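Long-range contacts in probable dehydrogenase (Mesorhizobium loti, PDB 3T37), which probably oxidises pyridoxine at its 4-hydroxymethyl group as an FAD-dependent oxidase of the GMC oxidoreductase family: residues 305-310 with 457-462; 261-266 with 487-492; 160-165 with 325-330. All coordinates share one frame; numbering follows the deposited sequence.

Contact 1: 305-310 with 457-462. With FAD (flavin-adenine dinucleotide), chain B.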
loop_
_atom_site.group_PDB
_atom_site.type_symbol
_atom_site.label_atom_id
_atom_site.label_comp_id
_atom_site.label_asym_id
_atom_site.label_seq_id
_atom_site.Cartn_x
_atom_site.Cartn_y
_atom_site.Cartn_z
ATOM N N LEU A 305 17.694 19.923 -14.772
ATOM C CA LEU A 305 17.097 20.838 -13.794
ATOM C C LEU A 305 15.691 21.227 -14.256
ATOM O O LEU A 305 15.490 21.609 -15.418
ATOM C CB LEU A 305 17.972 22.092 -13.627
ATOM C CG LEU A 305 17.400 23.189 -12.719
ATOM C CD1 LEU A 305 17.290 22.680 -11.281
ATOM C CD2 LEU A 305 18.254 24.444 -12.784
ATOM N N GLN A 306 14.713 21.099 -13.365
ATOM C CA GLN A 306 13.351 21.530 -13.681
ATOM C C GLN A 306 12.844 22.508 -12.630
ATOM O O GLN A 306 13.321 22.499 -11.494
ATOM C CB GLN A 306 12.412 20.321 -13.756
ATOM C CG GLN A 306 12.718 19.377 -14.917
ATOM C CD GLN A 306 12.229 17.974 -14.638
ATOM O OE1 GLN A 306 11.020 17.733 -14.519
ATOM N NE2 GLN A 306 13.169 17.037 -14.503
ATOM N N ASP A 307 11.880 23.340 -13.010
ATOM C CA ASP A 307 11.237 24.263 -12.071
ATOM C C ASP A 307 9.897 24.654 -12.666
ATOM O O ASP A 307 9.735 24.651 -13.903
ATOM C CB ASP A 307 12.107 25.510 -11.872
ATOM C CG ASP A 307 11.549 26.469 -10.833
ATOM O OD1 ASP A 307 10.879 26.016 -9.866
ATOM O OD2 ASP A 307 11.789 27.702 -10.976
ATOM N N HIS A 308 8.927 24.958 -11.801
ATOM C CA HIS A 308 7.663 25.520 -12.259
ATOM C C HIS A 308 7.794 27.039 -12.334
ATOM O O HIS A 308 8.508 27.659 -11.525
ATOM C CB HIS A 308 6.527 25.172 -11.294
ATOM C CG HIS A 308 6.034 23.759 -11.397
ATOM N ND1 HIS A 308 5.886 22.948 -10.291
ATOM C CD2 HIS A 308 5.590 23.035 -12.457
ATOM C CE1 HIS A 308 5.395 21.780 -10.662
ATOM N NE2 HIS A 308 5.203 21.804 -11.970
ATOM N N LEU A 309 7.092 27.622 -13.300
ATOM C CA LEU A 309 6.965 29.063 -13.440
ATOM C C LEU A 309 5.524 29.493 -13.157
ATOM O O LEU A 309 4.582 28.712 -13.329
ATOM C CB LEU A 309 7.343 29.484 -14.870
ATOM C CG LEU A 309 8.837 29.520 -15.205
ATOM C CD1 LEU A 309 9.056 29.718 -16.705
ATOM C CD2 LEU A 309 9.533 30.634 -14.385
ATOM N N LEU A 310 5.363 30.734 -12.707
ATOM C CA LEU A 310 4.056 31.350 -12.583
ATOM C C LEU A 310 4.121 32.702 -13.258
ATOM O O LEU A 310 5.049 33.483 -13.006
ATOM C CB LEU A 310 3.684 31.536 -11.111
ATOM C CG LEU A 310 3.199 30.273 -10.400
ATOM C CD1 LEU A 310 2.773 30.557 -8.962
ATOM C CD2 LEU A 310 2.072 29.639 -11.175
ATOM N N VAL A 457 6.845 35.970 -16.030
ATOM C CA VAL A 457 7.001 34.701 -15.309
ATOM C C VAL A 457 8.045 34.810 -14.206
ATOM O O VAL A 457 9.080 35.469 -14.370
ATOM C CB VAL A 457 7.338 33.504 -16.229
ATOM C CG1 VAL A 457 6.115 33.107 -17.091
ATOM C CG2 VAL A 457 8.567 33.818 -17.105
ATOM N N ILE A 458 7.754 34.165 -13.080
ATOM C CA ILE A 458 8.695 34.066 -11.977
ATOM C C ILE A 458 8.716 32.632 -11.466
ATOM O O ILE A 458 7.790 31.848 -11.712
ATOM C CB ILE A 458 8.322 35.002 -10.805
ATOM C CG1 ILE A 458 6.925 34.676 -10.269
ATOM C CG2 ILE A 458 8.392 36.447 -11.241
ATOM C CD1 ILE A 458 6.565 35.490 -9.000
ATOM N N THR A 459 9.776 32.286 -10.751
ATOM C CA THR A 459 9.883 30.932 -10.241
ATOM C C THR A 459 8.779 30.599 -9.247
ATOM O O THR A 459 8.372 31.440 -8.435
ATOM C CB THR A 459 11.251 30.677 -9.575
ATOM O OG1 THR A 459 11.235 29.369 -8.994
ATOM C CG2 THR A 459 11.554 31.736 -8.491
ATOM N N HIS A 460 8.303 29.360 -9.304
ATOM C CA HIS A 460 7.320 28.885 -8.340
ATOM C C HIS A 460 8.070 28.301 -7.152
ATOM O O HIS A 460 7.454 27.856 -6.187
ATOM C CB HIS A 460 6.469 27.795 -8.978
ATOM C CG HIS A 460 5.132 27.609 -8.333
ATOM N ND1 HIS A 460 4.881 27.931 -7.019
ATOM C CD2 HIS A 460 3.967 27.125 -8.832
ATOM C CE1 HIS A 460 3.621 27.657 -6.735
ATOM N NE2 HIS A 460 3.045 27.160 -7.814
ATOM N N HIS A 461 9.404 28.287 -7.255
ATOM C CA HIS A 461 10.299 27.755 -6.215
ATOM C C HIS A 461 10.265 26.230 -6.080
ATOM O O HIS A 461 10.308 25.716 -4.961
ATOM C CB HIS A 461 10.007 28.373 -4.828
ATOM C CG HIS A 461 10.070 29.869 -4.790
ATOM N ND1 HIS A 461 11.261 30.569 -4.829
ATOM C CD2 HIS A 461 9.092 30.801 -4.681
ATOM C CE1 HIS A 461 11.010 31.863 -4.775
ATOM N NE2 HIS A 461 9.701 32.033 -4.680
ATOM N N HIS A 462 10.222 25.504 -7.198
ATOM C CA HIS A 462 10.268 24.035 -7.152
ATOM C C HIS A 462 11.427 23.420 -7.954
ATOM O O HIS A 462 11.185 22.557 -8.804
ATOM C CB HIS A 462 8.959 23.448 -7.704
ATOM C CG HIS A 462 7.726 24.039 -7.098
ATOM N ND1 HIS A 462 6.541 24.152 -7.793
ATOM C CD2 HIS A 462 7.491 24.549 -5.864
ATOM C CE1 HIS A 462 5.630 24.716 -7.020
ATOM N NE2 HIS A 462 6.179 24.963 -5.842
HETATM P PA FAD B . 15.767 21.861 1.357
HETATM O O1A FAD B . 16.046 23.190 0.703
HETATM O O2A FAD B . 14.454 21.858 2.125
HETATM O O5B FAD B . 16.936 21.451 2.379
HETATM C C5B FAD B . 18.290 21.514 2.007
HETATM C C4B FAD B . 19.054 21.742 3.304
HETATM O O4B FAD B . 20.419 21.421 3.122
HETATM C C3B FAD B . 18.993 23.189 3.763
HETATM O O3B FAD B . 18.628 23.172 5.132
HETATM C C2B FAD B . 20.416 23.687 3.533
HETATM O O2B FAD B . 20.821 24.730 4.397
HETATM C C1B FAD B . 21.226 22.413 3.730
HETATM N N9A FAD B . 22.498 22.392 2.995
HETATM C C8A FAD B . 22.695 22.748 1.683
HETATM N N7A FAD B . 24.005 22.546 1.392
HETATM C C5A FAD B . 24.635 22.052 2.473
HETATM C C6A FAD B . 25.959 21.680 2.709
HETATM N N6A FAD B . 26.860 21.659 1.721
HETATM N N1A FAD B . 26.306 21.197 3.958
HETATM C C2A FAD B . 25.357 21.100 4.957
HETATM N N3A FAD B . 24.051 21.473 4.716
HETATM C C4A FAD B . 23.694 21.942 3.492
HETATM N N1 FAD B . 6.740 23.321 -1.792
HETATM C C2 FAD B . 5.422 22.982 -1.601
HETATM O O2 FAD B . 5.056 21.825 -1.774
HETATM N N3 FAD B . 4.490 23.934 -1.249
HETATM C C4 FAD B . 4.877 25.241 -1.084
HETATM O O4 FAD B . 4.050 26.091 -0.767
HETATM C C4X FAD B . 6.205 25.592 -1.271
HETATM N N5 FAD B . 6.584 26.896 -1.108
HETATM C C5X FAD B . 7.904 27.267 -1.277
HETATM C C6 FAD B . 8.256 28.601 -1.085
HETATM C C7 FAD B . 9.571 28.993 -1.228
HETATM C C7M FAD B . 9.957 30.433 -1.027
HETATM C C8 FAD B . 10.521 28.042 -1.565
HETATM C C8M FAD B . 11.927 28.496 -1.732
HETATM C C9 FAD B . 10.182 26.698 -1.763
HETATM C C9A FAD B . 8.857 26.306 -1.611
HETATM N N10 FAD B . 8.468 24.987 -1.791
HETATM C C10 FAD B . 7.142 24.629 -1.618
HETATM C "C1'" FAD B . 9.458 23.939 -2.187
HETATM C "C2'" FAD B . 9.875 23.072 -1.019
HETATM O "O2'" FAD B . 10.063 23.895 0.109
HETATM C "C3'" FAD B . 11.171 22.389 -1.399
HETATM O "O3'" FAD B . 11.038 21.781 -2.674
HETATM C "C4'" FAD B . 11.544 21.336 -0.370
HETATM O "O4'" FAD B . 11.716 21.980 0.873
HETATM C "C5'" FAD B . 12.843 20.675 -0.820
HETATM O "O5'" FAD B . 13.393 19.948 0.243
HETATM P P FAD B . 14.908 19.424 0.130
HETATM O O1P FAD B . 15.167 18.481 1.294
HETATM O O2P FAD B . 15.104 18.774 -1.242
HETATM O O3P FAD B . 15.844 20.725 0.216
#

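Contact 2: 261-266 with 487-492. With FAD (flavin-adenine dinucleotide), chain B.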
loop_
_atom_site.group_PDB
_atom_site.type_symbol
_atom_site.label_atom_id
_atom_site.label_comp_id
_atom_site.label_asym_id
_atom_site.label_seq_id
_atom_site.Cartn_x
_atom_site.Cartn_y
_atom_site.Cartn_z
ATOM N N ASP A 261 29.786 5.227 7.832
ATOM C CA ASP A 261 29.666 4.000 7.043
ATOM C C ASP A 261 28.748 4.222 5.848
ATOM O O ASP A 261 28.957 3.660 4.771
ATOM C CB ASP A 261 29.129 2.851 7.891
ATOM C CG ASP A 261 30.107 2.415 8.977
ATOM O OD1 ASP A 261 31.325 2.740 8.883
ATOM O OD2 ASP A 261 29.642 1.734 9.923
ATOM N N GLN A 262 27.742 5.066 6.052
ATOM C CA GLN A 262 26.741 5.349 5.037
ATOM C C GLN A 262 26.493 6.857 4.998
ATOM O O GLN A 262 26.395 7.502 6.050
ATOM C CB GLN A 262 25.446 4.605 5.386
ATOM C CG GLN A 262 24.913 3.689 4.287
ATOM C CD GLN A 262 25.780 2.464 4.041
ATOM O OE1 GLN A 262 26.585 2.075 4.891
ATOM N NE2 GLN A 262 25.611 1.841 2.868
ATOM N N ILE A 263 26.401 7.420 3.792
ATOM C CA ILE A 263 26.186 8.860 3.623
ATOM C C ILE A 263 24.924 9.118 2.796
ATOM O O ILE A 263 24.759 8.566 1.699
ATOM C CB ILE A 263 27.410 9.557 2.950
ATOM C CG1 ILE A 263 28.643 9.529 3.867
ATOM C CG2 ILE A 263 27.093 11.012 2.626
ATOM C CD1 ILE A 263 29.393 8.185 3.892
ATOM N N VAL A 264 24.030 9.955 3.312
ATOM C CA VAL A 264 22.818 10.318 2.581
ATOM C C VAL A 264 22.840 11.808 2.296
ATOM O O VAL A 264 22.957 12.608 3.222
ATOM C CB VAL A 264 21.544 10.028 3.396
ATOM C CG1 VAL A 264 20.306 10.329 2.547
ATOM C CG2 VAL A 264 21.523 8.581 3.883
ATOM N N LEU A 265 22.721 12.187 1.026
ATOM C CA LEU A 265 22.728 13.604 0.648
ATOM C C LEU A 265 21.304 14.186 0.617
ATOM O O LEU A 265 20.430 13.675 -0.088
ATOM C CB LEU A 265 23.420 13.783 -0.711
ATOM C CG LEU A 265 24.903 14.159 -0.771
ATOM C CD1 LEU A 265 25.739 13.543 0.375
ATOM C CD2 LEU A 265 25.487 13.805 -2.135
ATOM N N CYS A 266 21.073 15.246 1.393
ATOM C CA CYS A 266 19.773 15.912 1.433
ATOM C C CYS A 266 19.932 17.412 1.328
ATOM O O CYS A 266 19.218 18.162 2.010
ATOM C CB CYS A 266 19.066 15.600 2.751
ATOM S SG CYS A 266 18.841 13.831 2.998
ATOM N N ASP A 487 29.131 2.814 -3.425
ATOM C CA ASP A 487 28.401 1.773 -2.700
ATOM C C ASP A 487 27.689 2.202 -1.412
ATOM O O ASP A 487 26.803 1.494 -0.930
ATOM C CB ASP A 487 29.328 0.590 -2.414
ATOM C CG ASP A 487 29.984 0.060 -3.670
ATOM O OD1 ASP A 487 31.093 -0.511 -3.568
ATOM O OD2 ASP A 487 29.395 0.225 -4.764
ATOM N N ASN A 488 28.070 3.345 -0.854
ATOM C CA ASN A 488 27.522 3.760 0.434
ATOM C C ASN A 488 27.055 5.214 0.421
ATOM O O ASN A 488 27.073 5.891 1.455
ATOM C CB ASN A 488 28.548 3.528 1.559
ATOM C CG ASN A 488 29.745 4.458 1.463
ATOM O OD1 ASN A 488 30.086 4.943 0.380
ATOM N ND2 ASN A 488 30.398 4.705 2.600
ATOM N N LEU A 489 26.626 5.678 -0.753
ATOM C CA LEU A 489 26.223 7.068 -0.948
ATOM C C LEU A 489 24.850 7.189 -1.594
ATOM O O LEU A 489 24.621 6.712 -2.717
ATOM C CB LEU A 489 27.254 7.787 -1.820
ATOM C CG LEU A 489 26.884 9.230 -2.131
ATOM C CD1 LEU A 489 26.750 10.033 -0.859
ATOM C CD2 LEU A 489 27.941 9.827 -3.029
ATOM N N PHE A 490 23.948 7.870 -0.900
ATOM C CA PHE A 490 22.585 8.045 -1.387
ATOM C C PHE A 490 22.250 9.514 -1.531
ATOM O O PHE A 490 22.774 10.355 -0.794
ATOM C CB PHE A 490 21.587 7.398 -0.413
ATOM C CG PHE A 490 21.874 5.954 -0.144
ATOM C CD1 PHE A 490 21.239 4.966 -0.876
ATOM C CD2 PHE A 490 22.804 5.583 0.820
ATOM C CE1 PHE A 490 21.517 3.633 -0.652
ATOM C CE2 PHE A 490 23.086 4.245 1.052
ATOM C CZ PHE A 490 22.439 3.272 0.317
ATOM N N VAL A 491 21.370 9.815 -2.483
ATOM C CA VAL A 491 20.843 11.155 -2.631
ATOM C C VAL A 491 19.350 11.014 -2.429
ATOM O O VAL A 491 18.705 10.221 -3.119
ATOM C CB VAL A 491 21.114 11.737 -4.022
ATOM C CG1 VAL A 491 20.714 13.213 -4.060
ATOM C CG2 VAL A 491 22.589 11.567 -4.406
ATOM N N VAL A 492 18.810 11.758 -1.467
ATOM C CA VAL A 492 17.414 11.621 -1.078
ATOM C C VAL A 492 16.850 13.013 -0.827
ATOM O O VAL A 492 16.828 13.482 0.324
ATOM C CB VAL A 492 17.285 10.778 0.214
ATOM C CG1 VAL A 492 15.823 10.585 0.581
ATOM C CG2 VAL A 492 17.947 9.405 0.046
HETATM P PA FAD B . 15.767 21.861 1.357
HETATM O O1A FAD B . 16.046 23.190 0.703
HETATM O O2A FAD B . 14.454 21.858 2.125
HETATM O O5B FAD B . 16.936 21.451 2.379
HETATM C C5B FAD B . 18.290 21.514 2.007
HETATM C C4B FAD B . 19.054 21.742 3.304
HETATM O O4B FAD B . 20.419 21.421 3.122
HETATM C C3B FAD B . 18.993 23.189 3.763
HETATM O O3B FAD B . 18.628 23.172 5.132
HETATM C C2B FAD B . 20.416 23.687 3.533
HETATM O O2B FAD B . 20.821 24.730 4.397
HETATM C C1B FAD B . 21.226 22.413 3.730
HETATM N N9A FAD B . 22.498 22.392 2.995
HETATM C C8A FAD B . 22.695 22.748 1.683
HETATM N N7A FAD B . 24.005 22.546 1.392
HETATM C C5A FAD B . 24.635 22.052 2.473
HETATM C C6A FAD B . 25.959 21.680 2.709
HETATM N N6A FAD B . 26.860 21.659 1.721
HETATM N N1A FAD B . 26.306 21.197 3.958
HETATM C C2A FAD B . 25.357 21.100 4.957
HETATM N N3A FAD B . 24.051 21.473 4.716
HETATM C C4A FAD B . 23.694 21.942 3.492
HETATM N N1 FAD B . 6.740 23.321 -1.792
HETATM C C2 FAD B . 5.422 22.982 -1.601
HETATM O O2 FAD B . 5.056 21.825 -1.774
HETATM N N3 FAD B . 4.490 23.934 -1.249
HETATM C C4 FAD B . 4.877 25.241 -1.084
HETATM O O4 FAD B . 4.050 26.091 -0.767
HETATM C C4X FAD B . 6.205 25.592 -1.271
HETATM N N5 FAD B . 6.584 26.896 -1.108
HETATM C C5X FAD B . 7.904 27.267 -1.277
HETATM C C6 FAD B . 8.256 28.601 -1.085
HETATM C C7 FAD B . 9.571 28.993 -1.228
HETATM C C7M FAD B . 9.957 30.433 -1.027
HETATM C C8 FAD B . 10.521 28.042 -1.565
HETATM C C8M FAD B . 11.927 28.496 -1.732
HETATM C C9 FAD B . 10.182 26.698 -1.763
HETATM C C9A FAD B . 8.857 26.306 -1.611
HETATM N N10 FAD B . 8.468 24.987 -1.791
HETATM C C10 FAD B . 7.142 24.629 -1.618
HETATM C "C1'" FAD B . 9.458 23.939 -2.187
HETATM C "C2'" FAD B . 9.875 23.072 -1.019
HETATM O "O2'" FAD B . 10.063 23.895 0.109
HETATM C "C3'" FAD B . 11.171 22.389 -1.399
HETATM O "O3'" FAD B . 11.038 21.781 -2.674
HETATM C "C4'" FAD B . 11.544 21.336 -0.370
HETATM O "O4'" FAD B . 11.716 21.980 0.873
HETATM C "C5'" FAD B . 12.843 20.675 -0.820
HETATM O "O5'" FAD B . 13.393 19.948 0.243
HETATM P P FAD B . 14.908 19.424 0.130
HETATM O O1P FAD B . 15.167 18.481 1.294
HETATM O O2P FAD B . 15.104 18.774 -1.242
HETATM O O3P FAD B . 15.844 20.725 0.216
#

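Contact 3: 160-165 with 325-330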
loop_
_atom_site.group_PDB
_atom_site.type_symbol
_atom_site.label_atom_id
_atom_site.label_comp_id
_atom_site.label_asym_id
_atom_site.label_seq_id
_atom_site.Cartn_x
_atom_site.Cartn_y
_atom_site.Cartn_z
ATOM N N HIS A 160 -4.085 20.868 6.817
ATOM C CA HIS A 160 -5.258 21.652 7.182
ATOM C C HIS A 160 -6.068 22.026 5.936
ATOM O O HIS A 160 -5.517 22.587 4.990
ATOM C CB HIS A 160 -4.809 22.914 7.919
ATOM C CG HIS A 160 -5.913 23.885 8.186
ATOM N ND1 HIS A 160 -7.005 23.578 8.972
ATOM C CD2 HIS A 160 -6.101 25.160 7.764
ATOM C CE1 HIS A 160 -7.813 24.620 9.025
ATOM N NE2 HIS A 160 -7.289 25.594 8.301
ATOM N N LEU A 161 -7.362 21.696 5.929
ATOM C CA LEU A 161 -8.265 22.128 4.856
ATOM C C LEU A 161 -9.002 23.386 5.302
ATOM O O LEU A 161 -9.929 23.319 6.110
ATOM C CB LEU A 161 -9.304 21.051 4.503
ATOM C CG LEU A 161 -8.951 19.571 4.311
ATOM C CD1 LEU A 161 -10.060 18.832 3.567
ATOM C CD2 LEU A 161 -7.635 19.377 3.605
ATOM N N PRO A 162 -8.589 24.545 4.782
ATOM C CA PRO A 162 -9.225 25.809 5.157
ATOM C C PRO A 162 -10.693 25.809 4.729
ATOM O O PRO A 162 -11.019 25.251 3.677
ATOM C CB PRO A 162 -8.453 26.846 4.329
ATOM C CG PRO A 162 -7.164 26.166 3.959
ATOM C CD PRO A 162 -7.517 24.730 3.790
ATOM N N ALA A 163 -11.569 26.412 5.524
ATOM C CA ALA A 163 -12.955 26.594 5.091
ATOM C C ALA A 163 -13.412 28.004 5.407
ATOM O O ALA A 163 -13.566 28.833 4.510
ATOM C CB ALA A 163 -13.872 25.569 5.728
ATOM N N ASP A 164 -13.614 28.278 6.689
ATOM C CA ASP A 164 -14.077 29.593 7.114
ATOM C C ASP A 164 -13.059 30.701 6.895
ATOM O O ASP A 164 -13.440 31.841 6.656
ATOM C CB ASP A 164 -14.502 29.565 8.584
ATOM C CG ASP A 164 -15.984 29.307 8.750
ATOM O OD1 ASP A 164 -16.762 30.287 8.680
ATOM O OD2 ASP A 164 -16.367 28.129 8.943
ATOM N N GLU A 165 -11.771 30.375 6.972
ATOM C CA GLU A 165 -10.731 31.395 6.835
ATOM C C GLU A 165 -10.428 31.749 5.384
ATOM O O GLU A 165 -9.647 32.666 5.121
ATOM C CB GLU A 165 -9.431 30.970 7.529
ATOM C CG GLU A 165 -9.567 29.801 8.493
ATOM C CD GLU A 165 -9.439 28.446 7.808
ATOM O OE1 GLU A 165 -10.487 27.833 7.480
ATOM O OE2 GLU A 165 -8.288 27.992 7.608
ATOM N N SER A 325 -5.305 39.007 3.715
ATOM C CA SER A 325 -5.551 37.554 3.790
ATOM C C SER A 325 -5.298 36.896 5.153
ATOM O O SER A 325 -4.253 37.098 5.778
ATOM C CB SER A 325 -4.787 36.801 2.688
ATOM O OG SER A 325 -4.647 35.423 3.001
ATOM N N ARG A 326 -6.259 36.086 5.589
ATOM C CA ARG A 326 -6.168 35.381 6.866
ATOM C C ARG A 326 -5.272 34.134 6.782
ATOM O O ARG A 326 -5.084 33.429 7.779
ATOM C CB ARG A 326 -7.568 34.986 7.370
ATOM C CG ARG A 326 -8.585 36.130 7.390
ATOM C CD ARG A 326 -9.357 36.215 8.716
ATOM N NE ARG A 326 -10.503 35.304 8.784
ATOM C CZ ARG A 326 -10.550 34.202 9.533
ATOM N NH1 ARG A 326 -9.509 33.856 10.289
ATOM N NH2 ARG A 326 -11.643 33.438 9.530
ATOM N N LEU A 327 -4.724 33.866 5.596
ATOM C CA LEU A 327 -3.910 32.668 5.376
ATOM C C LEU A 327 -2.501 32.976 4.857
ATOM O O LEU A 327 -1.694 33.626 5.539
ATOM C CB LEU A 327 -4.616 31.695 4.418
ATOM C CG LEU A 327 -5.851 30.957 4.948
ATOM C CD1 LEU A 327 -6.569 30.152 3.845
ATOM C CD2 LEU A 327 -5.464 30.057 6.114
ATOM N N GLN A 328 -2.230 32.513 3.636
ATOM C CA GLN A 328 -0.878 32.483 3.088
ATOM C C GLN A 328 -0.756 33.234 1.759
ATOM O O GLN A 328 0.270 33.141 1.079
ATOM C CB GLN A 328 -0.451 31.028 2.904
ATOM C CG GLN A 328 -1.253 30.294 1.838
ATOM C CD GLN A 328 -0.404 29.937 0.626
ATOM O OE1 GLN A 328 0.687 30.488 0.430
ATOM N NE2 GLN A 328 -0.894 29.004 -0.189
ATOM N N HIS A 329 -1.819 33.954 1.396
ATOM C CA HIS A 329 -1.853 34.864 0.235
ATOM C C HIS A 329 -2.092 34.229 -1.150
ATOM O O HIS A 329 -2.748 34.839 -2.001
ATOM C CB HIS A 329 -0.649 35.824 0.228
ATOM C CG HIS A 329 -0.568 36.690 1.446
ATOM N ND1 HIS A 329 0.576 36.801 2.210
ATOM C CD2 HIS A 329 -1.493 37.484 2.039
ATOM C CE1 HIS A 329 0.351 37.626 3.217
ATOM N NE2 HIS A 329 -0.898 38.050 3.140
ATOM N N SER A 330 -1.560 33.028 -1.382
ATOM C CA SER A 330 -1.951 32.235 -2.552
ATOM C C SER A 330 -2.838 31.085 -2.098
ATOM O O SER A 330 -2.351 29.980 -1.865
ATOM C CB SER A 330 -0.732 31.664 -3.267
ATOM O OG SER A 330 -1.116 31.241 -4.566
#

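Contact 1: 305-310 with 457-462
D307 grips 457-462 with both carboxylate oxygens. D307 OD1 accepts H462 N at 2.8 Å, while OD2 takes the hydroxyl of T459 on its syn lone pair, with 2.6 Å between D307 OD2 and T459 OG1. CG stands anti to the backbone N (chi1 -176°), which swings the carboxylate across to the T459-H462 turn. T459 OG1 also accepts H461 N, closing an ST turn, and D307 OD2 has a further partner in Y404 OH. With an alanine here, H462 N, the T459 hydroxyl and Y404 OH would probably all lose their mate, and the turn beside the flavin could shift. The imidazoles of H308 and H462 meet rim to rim with planes at 89°, sharing a hydrogen bond of 2.8 Å between H308 ND1 and H462 ND1; H308 NE2 is satisfied by T379 O. Backbone H460 N bonds H308 O. The H460 ring is sandwiched between H462 CE1 on one face and L310 CD1 on the other, the L310 CD1 methyl lying 3.6 Å from the H460 ring centroid. Beyond it, L310 and I458 exchange N-H and C=O as an antiparallel hydrogen-bonded pair. H461 turns away, H461 CB lying 3.3 Å from FAD C8. The arrangement is a short antiparallel strand pairing that runs into the histidine-bearing loop at the flavin of a GMC oxidoreductase.

Contact 2: 261-266 with 487-492
I263, V264 and L265 pair in register with L489, F490 and V491 as neighbouring parallel strands of a Rossmann-type FAD-binding sheet, in which 489-491 forms one outer edge. The strand axes come within 4.5 Å and their directions differ by 18°. Four backbone bonds alternate along the ladder: I263 N to N488 O, F490 N to I263 O, L265 N to F490 O and V492 N to L265 O, the last almost straight at 179°. Packing is tight on the face of I263, L265 and L489, where L489 CD1 lies 3.6 Å from I263 CG2 and 3.9 Å from L265 CD1; helix 268-278 covers L265 and L489. On the other face V264 CG1 meets V492 CG2 at 3.6 Å, under F516 of helix 506-522. The looser end is at D261 and D487, both exposed, where the aliphatic part of Q262 reaches the rim of the partly exposed F490 ring, Q262 CG lying 3.8 Å from F490 CE2. N488 closes this end, its amide oxygen taken up by V244 N. N488 ND2 donates to D261 O at 2.8 Å, with that oxygen in the N488 amide plane but the donor 53° above the carbonyl plane.

Contact 3: 160-165 with 325-330
R326 lays one face of its guanidinium over the backbone of E165, with R326 NH2 3.5 Å from E165 CA and the alpha carbon offset toward the rim of the group. E165 CB touches the same group, 3.9 Å from R326 NH2. The arginine chain is bent at both chi2 and chi3, and these bends bring its end across E165. This is contact without a salt bridge: R326 NH2 stays 6.1 Å from E165 OE1, so any attraction between the charges is probably diffuse, and both residues also touch a crystal neighbour.

The carboxylate of E165 is instead turned back into its own loop. An almost eclipsed chi1 (-15°) and a bend at chi2 fold the side chain toward the preceding residues, and its two oxygens are taken by different donors. H160 NE2 gives a nearly straight bond of 2.7 Å to E165 OE2, which lies close to the imidazole plane although the donor stands 38° out of the carboxylate plane. A163 N reaches E165 OE1 on its syn side. These bonds limit the rotation of the carboxylate, whose OE2 also lies beside L327 CD2.

L327 fills the inner part of the contact with its two methyls. CD1 meets the proline ring obliquely, L327 CD1 lying 3.8 Å from P162 CB, whereas CD2 faces E165 OE2. Within 325-330, L327 N donates to S325 OG in an ST turn, which shapes the backbone from which R326 and L327 both point toward 160-165.

Two loops thus meet here: one leads from strand 157-158 to helix 168-179, to which A163 O is tied through R171, and the other links strands 309-318 and 330-336.

Overall arrangement
Contacts 1 and 2 are buried and both reach FAD, at opposite parts of the cofactor: 305-310 with 457-462 lies by the isoalloxazine, 261-266 with 487-492 by the adenosine ribose, their centres about 27 Å apart. Contact 2 belongs to the parallel sheet and relies on regular backbone bonds and aliphatic packing; contact 1 starts in the antiparallel sheet but depends largely on carboxylate and imidazole groups. Contact 3 is partly exposed, joins loops, has no hydrogen bond between its two segments and touches through aliphatic groups and a guanidinium face. Its 325-330 loop comes after strand 309-318, whose first residues belong to contact 1, and it lies across the chain's centre from contact 2.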